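PDB 1WDU: TRAS1 ORF2p, which probably nicks chromosomal DNA at telomeric repeats through this N-terminal endonuclease domain, the first step in inserting a telomere-specific non-LTR retrotransposon. Local coordinates for residues 90-95 / 110-115; 100-105 / 134-139; 124-129 / 154-159. The protein carries 1 engineered substitution. All blocks are in the same frame, centred on the assembly; numbering follows the deposited sequence.

Interaction 1. Residues 90-95 / 110-115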
# COMPACT_ATOMS: atom_id res chain seq x y z
N HIS A 90 -7.37 13.79 10.87
CA HIS A 90 -7.34 15.23 10.65
C HIS A 90 -6.14 15.99 11.22
O HIS A 90 -5.72 17.00 10.64
CB HIS A 90 -8.65 15.84 11.20
CG HIS A 90 -8.79 17.31 10.95
ND1 HIS A 90 -8.00 18.26 11.58
CD2 HIS A 90 -9.63 18.01 10.15
CE1 HIS A 90 -8.35 19.46 11.17
NE2 HIS A 90 -9.33 19.34 10.30
N ASP A 91 -5.58 15.53 12.33
CA ASP A 91 -4.46 16.23 12.96
C ASP A 91 -3.07 15.70 12.65
O ASP A 91 -2.08 16.36 12.96
CB ASP A 91 -4.65 16.29 14.48
CG ASP A 91 -5.85 17.13 14.89
OD1 ASP A 91 -5.98 18.27 14.39
OD2 ASP A 91 -6.65 16.65 15.71
N LEU A 92 -3.00 14.52 12.06
CA LEU A 92 -1.72 13.92 11.71
C LEU A 92 -0.89 14.83 10.79
O LEU A 92 -1.38 15.32 9.78
CB LEU A 92 -1.96 12.57 11.03
CG LEU A 92 -0.74 11.73 10.69
CD1 LEU A 92 0.11 11.51 11.95
CD2 LEU A 92 -1.20 10.39 10.10
N ASP A 93 0.37 15.04 11.15
CA ASP A 93 1.27 15.86 10.35
C ASP A 93 1.64 15.10 9.07
O ASP A 93 2.04 13.94 9.12
CB ASP A 93 2.54 16.20 11.14
CG ASP A 93 2.43 17.51 11.91
OD1 ASP A 93 1.37 17.77 12.51
OD2 ASP A 93 3.42 18.28 11.91
N VAL A 94 1.52 15.77 7.94
CA VAL A 94 1.81 15.15 6.65
C VAL A 94 2.81 15.95 5.82
O VAL A 94 2.82 17.19 5.85
CB VAL A 94 0.51 14.97 5.83
CG1 VAL A 94 0.83 14.58 4.41
CG2 VAL A 94 -0.37 13.92 6.49
N ILE A 95 3.66 15.24 5.09
CA ILE A 95 4.64 15.88 4.23
C ILE A 95 4.66 15.17 2.89
O ILE A 95 4.75 13.95 2.82
CB ILE A 95 6.06 15.86 4.86
CG1 ILE A 95 7.11 16.08 3.77
CG2 ILE A 95 6.29 14.57 5.61
CD1 ILE A 95 8.49 16.26 4.30
N ILE A 110 4.40 10.83 7.35
CA ILE A 110 3.48 11.15 8.44
C ILE A 110 4.37 11.33 9.67
O ILE A 110 5.35 10.61 9.85
CB ILE A 110 2.43 10.05 8.72
CG1 ILE A 110 3.12 8.69 8.91
CG2 ILE A 110 1.38 10.01 7.61
CD1 ILE A 110 2.13 7.57 9.20
N ARG A 111 4.01 12.27 10.52
CA ARG A 111 4.83 12.55 11.69
C ARG A 111 4.01 12.78 12.95
O ARG A 111 2.93 13.37 12.91
CB ARG A 111 5.69 13.78 11.38
CG ARG A 111 6.52 14.32 12.52
CD ARG A 111 7.02 15.71 12.18
NE ARG A 111 7.60 16.41 13.32
CZ ARG A 111 8.77 16.12 13.87
NH1 ARG A 111 9.52 15.13 13.37
NH2 ARG A 111 9.21 16.81 14.92
N THR A 112 4.54 12.29 14.07
CA THR A 112 3.95 12.45 15.40
C THR A 112 5.13 12.57 16.37
O THR A 112 6.28 12.41 15.96
CB THR A 112 3.09 11.23 15.82
OG1 THR A 112 3.92 10.06 15.91
CG2 THR A 112 1.98 10.98 14.82
N ARG A 113 4.85 12.85 17.64
CA ARG A 113 5.91 12.97 18.64
C ARG A 113 6.72 11.67 18.67
O ARG A 113 7.95 11.69 18.78
CB ARG A 113 5.33 13.20 20.05
CG ARG A 113 5.24 14.66 20.51
CD ARG A 113 3.97 15.34 20.02
NE ARG A 113 3.49 16.34 20.97
CZ ARG A 113 2.35 17.02 20.84
NH1 ARG A 113 1.58 16.81 19.78
NH2 ARG A 113 1.98 17.89 21.77
N ALA A 114 6.00 10.56 18.56
CA ALA A 114 6.59 9.22 18.59
C ALA A 114 7.54 8.88 17.44
O ALA A 114 8.53 8.19 17.65
CB ALA A 114 5.46 8.19 18.65
N TRP A 115 7.23 9.34 16.23
CA TRP A 115 8.07 9.03 15.08
C TRP A 115 7.69 9.76 13.80
O TRP A 115 6.76 10.57 13.78
CB TRP A 115 8.04 7.52 14.81
CG TRP A 115 6.68 6.86 14.97
CD1 TRP A 115 6.38 5.81 15.78
CD2 TRP A 115 5.46 7.20 14.28
NE1 TRP A 115 5.06 5.46 15.65
CE2 TRP A 115 4.47 6.30 14.74
CE3 TRP A 115 5.11 8.16 13.33
CZ2 TRP A 115 3.14 6.34 14.27
CZ3 TRP A 115 3.79 8.20 12.86
CH2 TRP A 115 2.82 7.29 13.34

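Interaction 2. Residues 100-105 / 134-139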
# COMPACT_ATOMS: atom_id res chain seq x y z
N LEU A 100 9.43 12.14 -5.48
CA LEU A 100 9.39 10.69 -5.42
C LEU A 100 8.14 10.09 -6.01
O LEU A 100 8.12 8.91 -6.38
CB LEU A 100 9.54 10.23 -3.97
CG LEU A 100 10.81 10.72 -3.29
CD1 LEU A 100 10.78 10.34 -1.81
CD2 LEU A 100 12.03 10.12 -3.99
N THR A 101 7.09 10.89 -6.11
CA THR A 101 5.82 10.42 -6.64
C THR A 101 5.83 10.36 -8.16
O THR A 101 6.34 11.26 -8.82
CB THR A 101 4.66 11.32 -6.16
OG1 THR A 101 4.78 12.61 -6.77
CG2 THR A 101 4.71 11.47 -4.65
N THR A 102 5.27 9.28 -8.69
CA THR A 102 5.20 9.07 -10.13
C THR A 102 3.79 8.66 -10.53
O THR A 102 2.83 8.87 -9.78
CB THR A 102 6.14 7.93 -10.57
OG1 THR A 102 5.64 6.68 -10.07
CG2 THR A 102 7.55 8.18 -10.03
N ASN A 103 3.67 8.07 -11.71
CA ASN A 103 2.38 7.62 -12.22
C ASN A 103 2.00 6.28 -11.60
O ASN A 103 0.86 5.83 -11.76
CB ASN A 103 2.44 7.47 -13.75
CG ASN A 103 2.70 8.79 -14.46
OD1 ASN A 103 1.89 9.23 -15.29
ND2 ASN A 103 3.82 9.43 -14.15
N ASN A 104 2.94 5.64 -10.90
CA ASN A 104 2.69 4.34 -10.28
C ASN A 104 2.84 4.33 -8.77
O ASN A 104 2.34 3.42 -8.10
CB ASN A 104 3.60 3.27 -10.88
CG ASN A 104 3.31 3.00 -12.34
OD1 ASN A 104 3.88 3.64 -13.23
ND2 ASN A 104 2.40 2.07 -12.60
N ILE A 105 3.55 5.31 -8.22
CA ILE A 105 3.72 5.36 -6.78
C ILE A 105 3.53 6.76 -6.23
O ILE A 105 3.78 7.77 -6.92
CB ILE A 105 5.13 4.86 -6.30
CG1 ILE A 105 6.18 5.94 -6.53
CG2 ILE A 105 5.52 3.55 -7.00
CD1 ILE A 105 7.50 5.64 -5.85
N LEU A 134 10.88 -1.31 -9.97
CA LEU A 134 11.82 -1.73 -8.94
C LEU A 134 12.84 -0.60 -8.71
O LEU A 134 13.29 -0.38 -7.58
CB LEU A 134 12.52 -3.03 -9.34
CG LEU A 134 11.63 -4.27 -9.46
CD1 LEU A 134 12.48 -5.49 -9.80
CD2 LEU A 134 10.90 -4.51 -8.14
N GLU A 135 13.18 0.11 -9.79
CA GLU A 135 14.12 1.23 -9.72
C GLU A 135 13.48 2.34 -8.89
O GLU A 135 14.14 2.99 -8.08
CB GLU A 135 14.43 1.79 -11.12
CG GLU A 135 15.04 0.80 -12.10
CD GLU A 135 15.21 1.40 -13.50
OE1 GLU A 135 14.24 2.02 -14.01
OE2 GLU A 135 16.30 1.24 -14.09
N GLN A 136 12.18 2.56 -9.09
CA GLN A 136 11.47 3.58 -8.33
C GLN A 136 11.51 3.22 -6.84
O GLN A 136 11.62 4.11 -5.99
CB GLN A 136 10.03 3.72 -8.80
CG GLN A 136 9.85 4.46 -10.11
CD GLN A 136 8.42 4.42 -10.61
OE1 GLN A 136 7.47 4.70 -9.87
NE2 GLN A 136 8.25 4.05 -11.87
N ILE A 137 11.42 1.93 -6.54
CA ILE A 137 11.47 1.49 -5.14
C ILE A 137 12.84 1.82 -4.59
O ILE A 137 12.95 2.33 -3.48
CB ILE A 137 11.22 -0.04 -5.00
CG1 ILE A 137 9.81 -0.39 -5.50
CG2 ILE A 137 11.40 -0.49 -3.53
CD1 ILE A 137 8.71 0.43 -4.88
N LYS A 138 13.88 1.54 -5.37
CA LYS A 138 15.25 1.83 -4.96
C LYS A 138 15.42 3.33 -4.72
O LYS A 138 15.91 3.74 -3.68
CB LYS A 138 16.24 1.37 -6.04
CG LYS A 138 16.21 -0.14 -6.30
CD LYS A 138 17.40 -0.60 -7.15
CE LYS A 138 17.42 -2.12 -7.28
NZ LYS A 138 18.58 -2.64 -8.08
N ARG A 139 15.00 4.13 -5.70
CA ARG A 139 15.10 5.59 -5.61
C ARG A 139 14.46 6.10 -4.32
O ARG A 139 15.03 6.98 -3.65
CB ARG A 139 14.43 6.23 -6.83
CG ARG A 139 14.54 7.75 -6.89
CD ARG A 139 14.40 8.23 -8.34
NE ARG A 139 14.56 9.68 -8.47
CZ ARG A 139 13.60 10.57 -8.26
NH1 ARG A 139 12.38 10.16 -7.91
NH2 ARG A 139 13.85 11.86 -8.41

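Interaction 3. Residues 124-129 / 154-159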
# COMPACT_ATOMS: atom_id res chain seq x y z
N PHE A 124 1.69 -1.74 -9.83
CA PHE A 124 2.48 -2.16 -10.98
C PHE A 124 1.55 -2.87 -11.99
O PHE A 124 0.93 -3.89 -11.65
CB PHE A 124 3.58 -3.13 -10.52
CG PHE A 124 4.49 -2.58 -9.43
CD1 PHE A 124 5.20 -3.44 -8.61
CD2 PHE A 124 4.63 -1.19 -9.25
CE1 PHE A 124 6.03 -2.95 -7.61
CE2 PHE A 124 5.46 -0.68 -8.25
CZ PHE A 124 6.17 -1.57 -7.43
N GLU A 125 1.46 -2.33 -13.21
CA GLU A 125 0.61 -2.95 -14.23
C GLU A 125 1.04 -4.40 -14.39
O GLU A 125 2.23 -4.71 -14.29
CB GLU A 125 0.80 -2.27 -15.59
CG GLU A 125 1.28 -0.84 -15.53
CD GLU A 125 0.19 0.10 -15.13
OE1 GLU A 125 -0.99 -0.32 -15.17
OE2 GLU A 125 0.52 1.25 -14.77
N PRO A 126 0.09 -5.30 -14.64
CA PRO A 126 0.40 -6.72 -14.81
C PRO A 126 1.03 -7.00 -16.17
O PRO A 126 1.67 -8.04 -16.37
CB PRO A 126 -0.97 -7.38 -14.68
CG PRO A 126 -1.84 -6.40 -15.40
CD PRO A 126 -1.36 -5.06 -14.83
N ASP A 127 0.85 -6.06 -17.10
CA ASP A 127 1.35 -6.20 -18.46
C ASP A 127 2.49 -5.24 -18.83
O ASP A 127 2.75 -5.00 -20.01
CB ASP A 127 0.19 -6.03 -19.45
CG ASP A 127 -0.53 -4.69 -19.29
OD1 ASP A 127 -0.62 -4.17 -18.15
OD2 ASP A 127 -1.03 -4.15 -20.30
N LYS A 128 3.18 -4.71 -17.82
CA LYS A 128 4.29 -3.78 -18.02
C LYS A 128 5.51 -4.31 -17.26
O LYS A 128 5.37 -4.90 -16.19
CB LYS A 128 3.92 -2.39 -17.48
CG LYS A 128 2.99 -1.56 -18.37
CD LYS A 128 3.76 -0.89 -19.50
CE LYS A 128 2.89 0.06 -20.33
NZ LYS A 128 1.87 -0.65 -21.15
N PRO A 129 6.72 -4.13 -17.82
CA PRO A 129 7.98 -4.59 -17.20
C PRO A 129 8.08 -4.10 -15.76
O PRO A 129 7.87 -2.92 -15.49
CB PRO A 129 9.05 -3.96 -18.09
CG PRO A 129 8.39 -3.93 -19.44
CD PRO A 129 6.98 -3.48 -19.12
N ASP A 154 -0.31 -3.21 -5.04
CA ASP A 154 -0.55 -4.36 -5.89
C ASP A 154 0.67 -4.51 -6.79
O ASP A 154 0.94 -3.66 -7.63
CB ASP A 154 -1.80 -4.11 -6.75
CG ASP A 154 -2.16 -5.29 -7.63
OD1 ASP A 154 -1.42 -6.29 -7.62
OD2 ASP A 154 -3.18 -5.21 -8.34
N ALA A 155 1.42 -5.58 -6.60
CA ALA A 155 2.62 -5.82 -7.39
C ALA A 155 2.34 -6.68 -8.62
O ALA A 155 3.20 -6.80 -9.49
CB ALA A 155 3.68 -6.49 -6.53
N ASN A 156 1.15 -7.27 -8.68
CA ASN A 156 0.81 -8.17 -9.79
C ASN A 156 2.01 -9.10 -10.00
O ASN A 156 2.51 -9.25 -11.11
CB ASN A 156 0.55 -7.38 -11.08
CG ASN A 156 -0.87 -6.85 -11.16
OD1 ASN A 156 -1.09 -5.63 -11.17
ND2 ASN A 156 -1.83 -7.75 -11.22
N ALA A 157 2.48 -9.68 -8.91
CA ALA A 157 3.63 -10.59 -8.93
C ALA A 157 3.39 -11.64 -7.87
O ALA A 157 2.88 -11.35 -6.79
CB ALA A 157 4.93 -9.82 -8.63
N LYS A 158 3.78 -12.87 -8.17
CA LYS A 158 3.54 -13.97 -7.25
C LYS A 158 4.78 -14.47 -6.57
O LYS A 158 5.83 -14.61 -7.18
CB LYS A 158 2.87 -15.13 -8.00
CG LYS A 158 1.63 -14.72 -8.78
CD LYS A 158 0.89 -15.93 -9.34
CE LYS A 158 -0.43 -15.50 -9.97
NZ LYS A 158 -1.32 -16.67 -10.25
N SER A 159 4.64 -14.76 -5.28
CA SER A 159 5.73 -15.30 -4.49
C SER A 159 5.21 -15.96 -3.23
O SER A 159 4.35 -15.41 -2.53
CB SER A 159 6.72 -14.21 -4.11
OG SER A 159 7.70 -14.75 -3.24

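Interaction 1. Residues 90-95 / 110-115
Leu92 divides its two methyls between neighbours in residues 110-112, across a beta hairpin. CD2 lies 3.6 Å from Ile110 CG2, and CD1 sits 3.5 Å from both Arg111 O and Thr112 CG2. With CG turned opposite the backbone N (chi1 -175°), the forked end swings across to residues 110-112, a direction its CB alone does not take. Replacing Leu92 by an alanine removes both methyls and would probably open a gap beside the CG2 groups of Ile110 and Thr112. One residue on, the strands join in antiparallel register: Arg111 N donates to Asp93 O at 2.9 Å, and Ile110 CA approaches the same oxygen at 3.2 Å as a CA-H...O contact. Val94 then faces Ile110 in a non-hydrogen-bonded pair. Further out, Ile110 touches Ile117 and Leu119 of the next strand, Phe71 meets Val94, and Asp89 accepts from the backbone N of Leu92. On the other face, Asp93 and Arg111 touch through their CB atoms, 4.0 Å apart, while the guanidinium goes to Glu116 in a salt bridge. The hairpin end is thus two-sided, with apolar branches packed over one face and charged groups spread over the other, near solvent.

Interaction 2. Residues 100-105 / 134-139
Thr102 and Gln136 supply the polar link between the loop 100-105 and the helix 131-142. The hydroxyl OG1 donates to Gln136 OE1 at 2.7 Å, arriving from above the amide carbonyl plane, 43° out of it. Thr102 OG1 also accepts two backbone N-H groups of its own loop, from Asn104 N at 3.0 Å and Ile105 N at 3.1 Å, forming an ST turn and an ST motif at once. Placing OG1 between the backbone N and the carbonyl carbon (chi1 69°) suits it to both tasks, since it can face the following backbone and the helix together. Van der Waals contacts gather at the glutamine's amide oxygen: Thr102 CG2 lies 3.5 Å from Gln136 OE1 and Ile105 CG2 3.7 Å from it, as the extended glutamine chain and the isoleucine run past each other in opposite directions. The cationic part lies one helical turn on, where Arg139 NH1 comes within 3.9 Å of Leu100 CD2 and Leu100 CA and donates a hydrogen bond to the backbone oxygen of Gln99. Asn104, beside the glutamine, gives its ND2 to Tyr123 O and Glu125 OE2. Chemically, the Thr102 hydroxyl probably couples the loop's turn to the helix: its two accepted N-H groups help hold the turn, while its own proton is committed to Gln136.

Interaction 3. Residues 124-129 / 154-159
Asn156 takes up a left-handed backbone conformation (phi 45°, psi 49°), which few residues other than glycine and asparagine adopt readily, and lays its side chain alongside Pro126, the two pointing the same way. Asn156 CG lies 3.6 Å from Pro126 CB; Pro126 is the second residue of the type I turn from Glu125 to Lys128. An Asx turn accompanies the bend: Asn156 N donates to Asp154 OD1 at 2.9 Å, meeting the carboxylate from above its plane. Between the loops runs one backbone bond, Phe124 N to Asp154 O at 3.0 Å, nearly straight at 165° and carrying the pairing of their strands one step further. Phe124 also leans its ring on the second loop, with CD1 3.7 Å from Ala155 CA and 4.0 Å from Ala155 CB. Asp154 and Asn156 are spaced as in the Asp-x-Asn motif of DNase I-like endonucleases, which contributes to the active site; a like role here is probable but inferred from the family. A phosphate ion, probably from the crystallisation liquor, lies about 3 Å from the Asp154 side chain and may mark a pocket. In the fold, the loops follow the parallel strands 116-123 and 149-154. Tyr122 stacks on the Phe124 ring, while Arg170, from helix 169-181, bonds the carbonyl oxygens of Ala155, Asn156 and Lys128, tying both loops to that helix.

How the interactions relate
All three contacts are partly buried, but they differ in place and chemistry. Interaction 1 is the most peripheral, with its centre about 18 Å from that of the chain, and pairs the two strands of a hairpin. Interaction 2 uses the connection between those same strands and sets it against helix 131-142 mainly through side-chain polarity. Interaction 3, beside the probable active site, combines one backbone hydrogen bond with side-chain packing between two turning loops. Interactions 2 and 3 meet directly: Asn104 ND2 lies 3.0 Å from Glu125 OE2, a probable hydrogen bond, and Ile137 CD1 packs 4.1 Å from Phe124 CZ. Interactions 1 and 3 fall on opposite sides of the chain's centre, about 31 Å apart between centres.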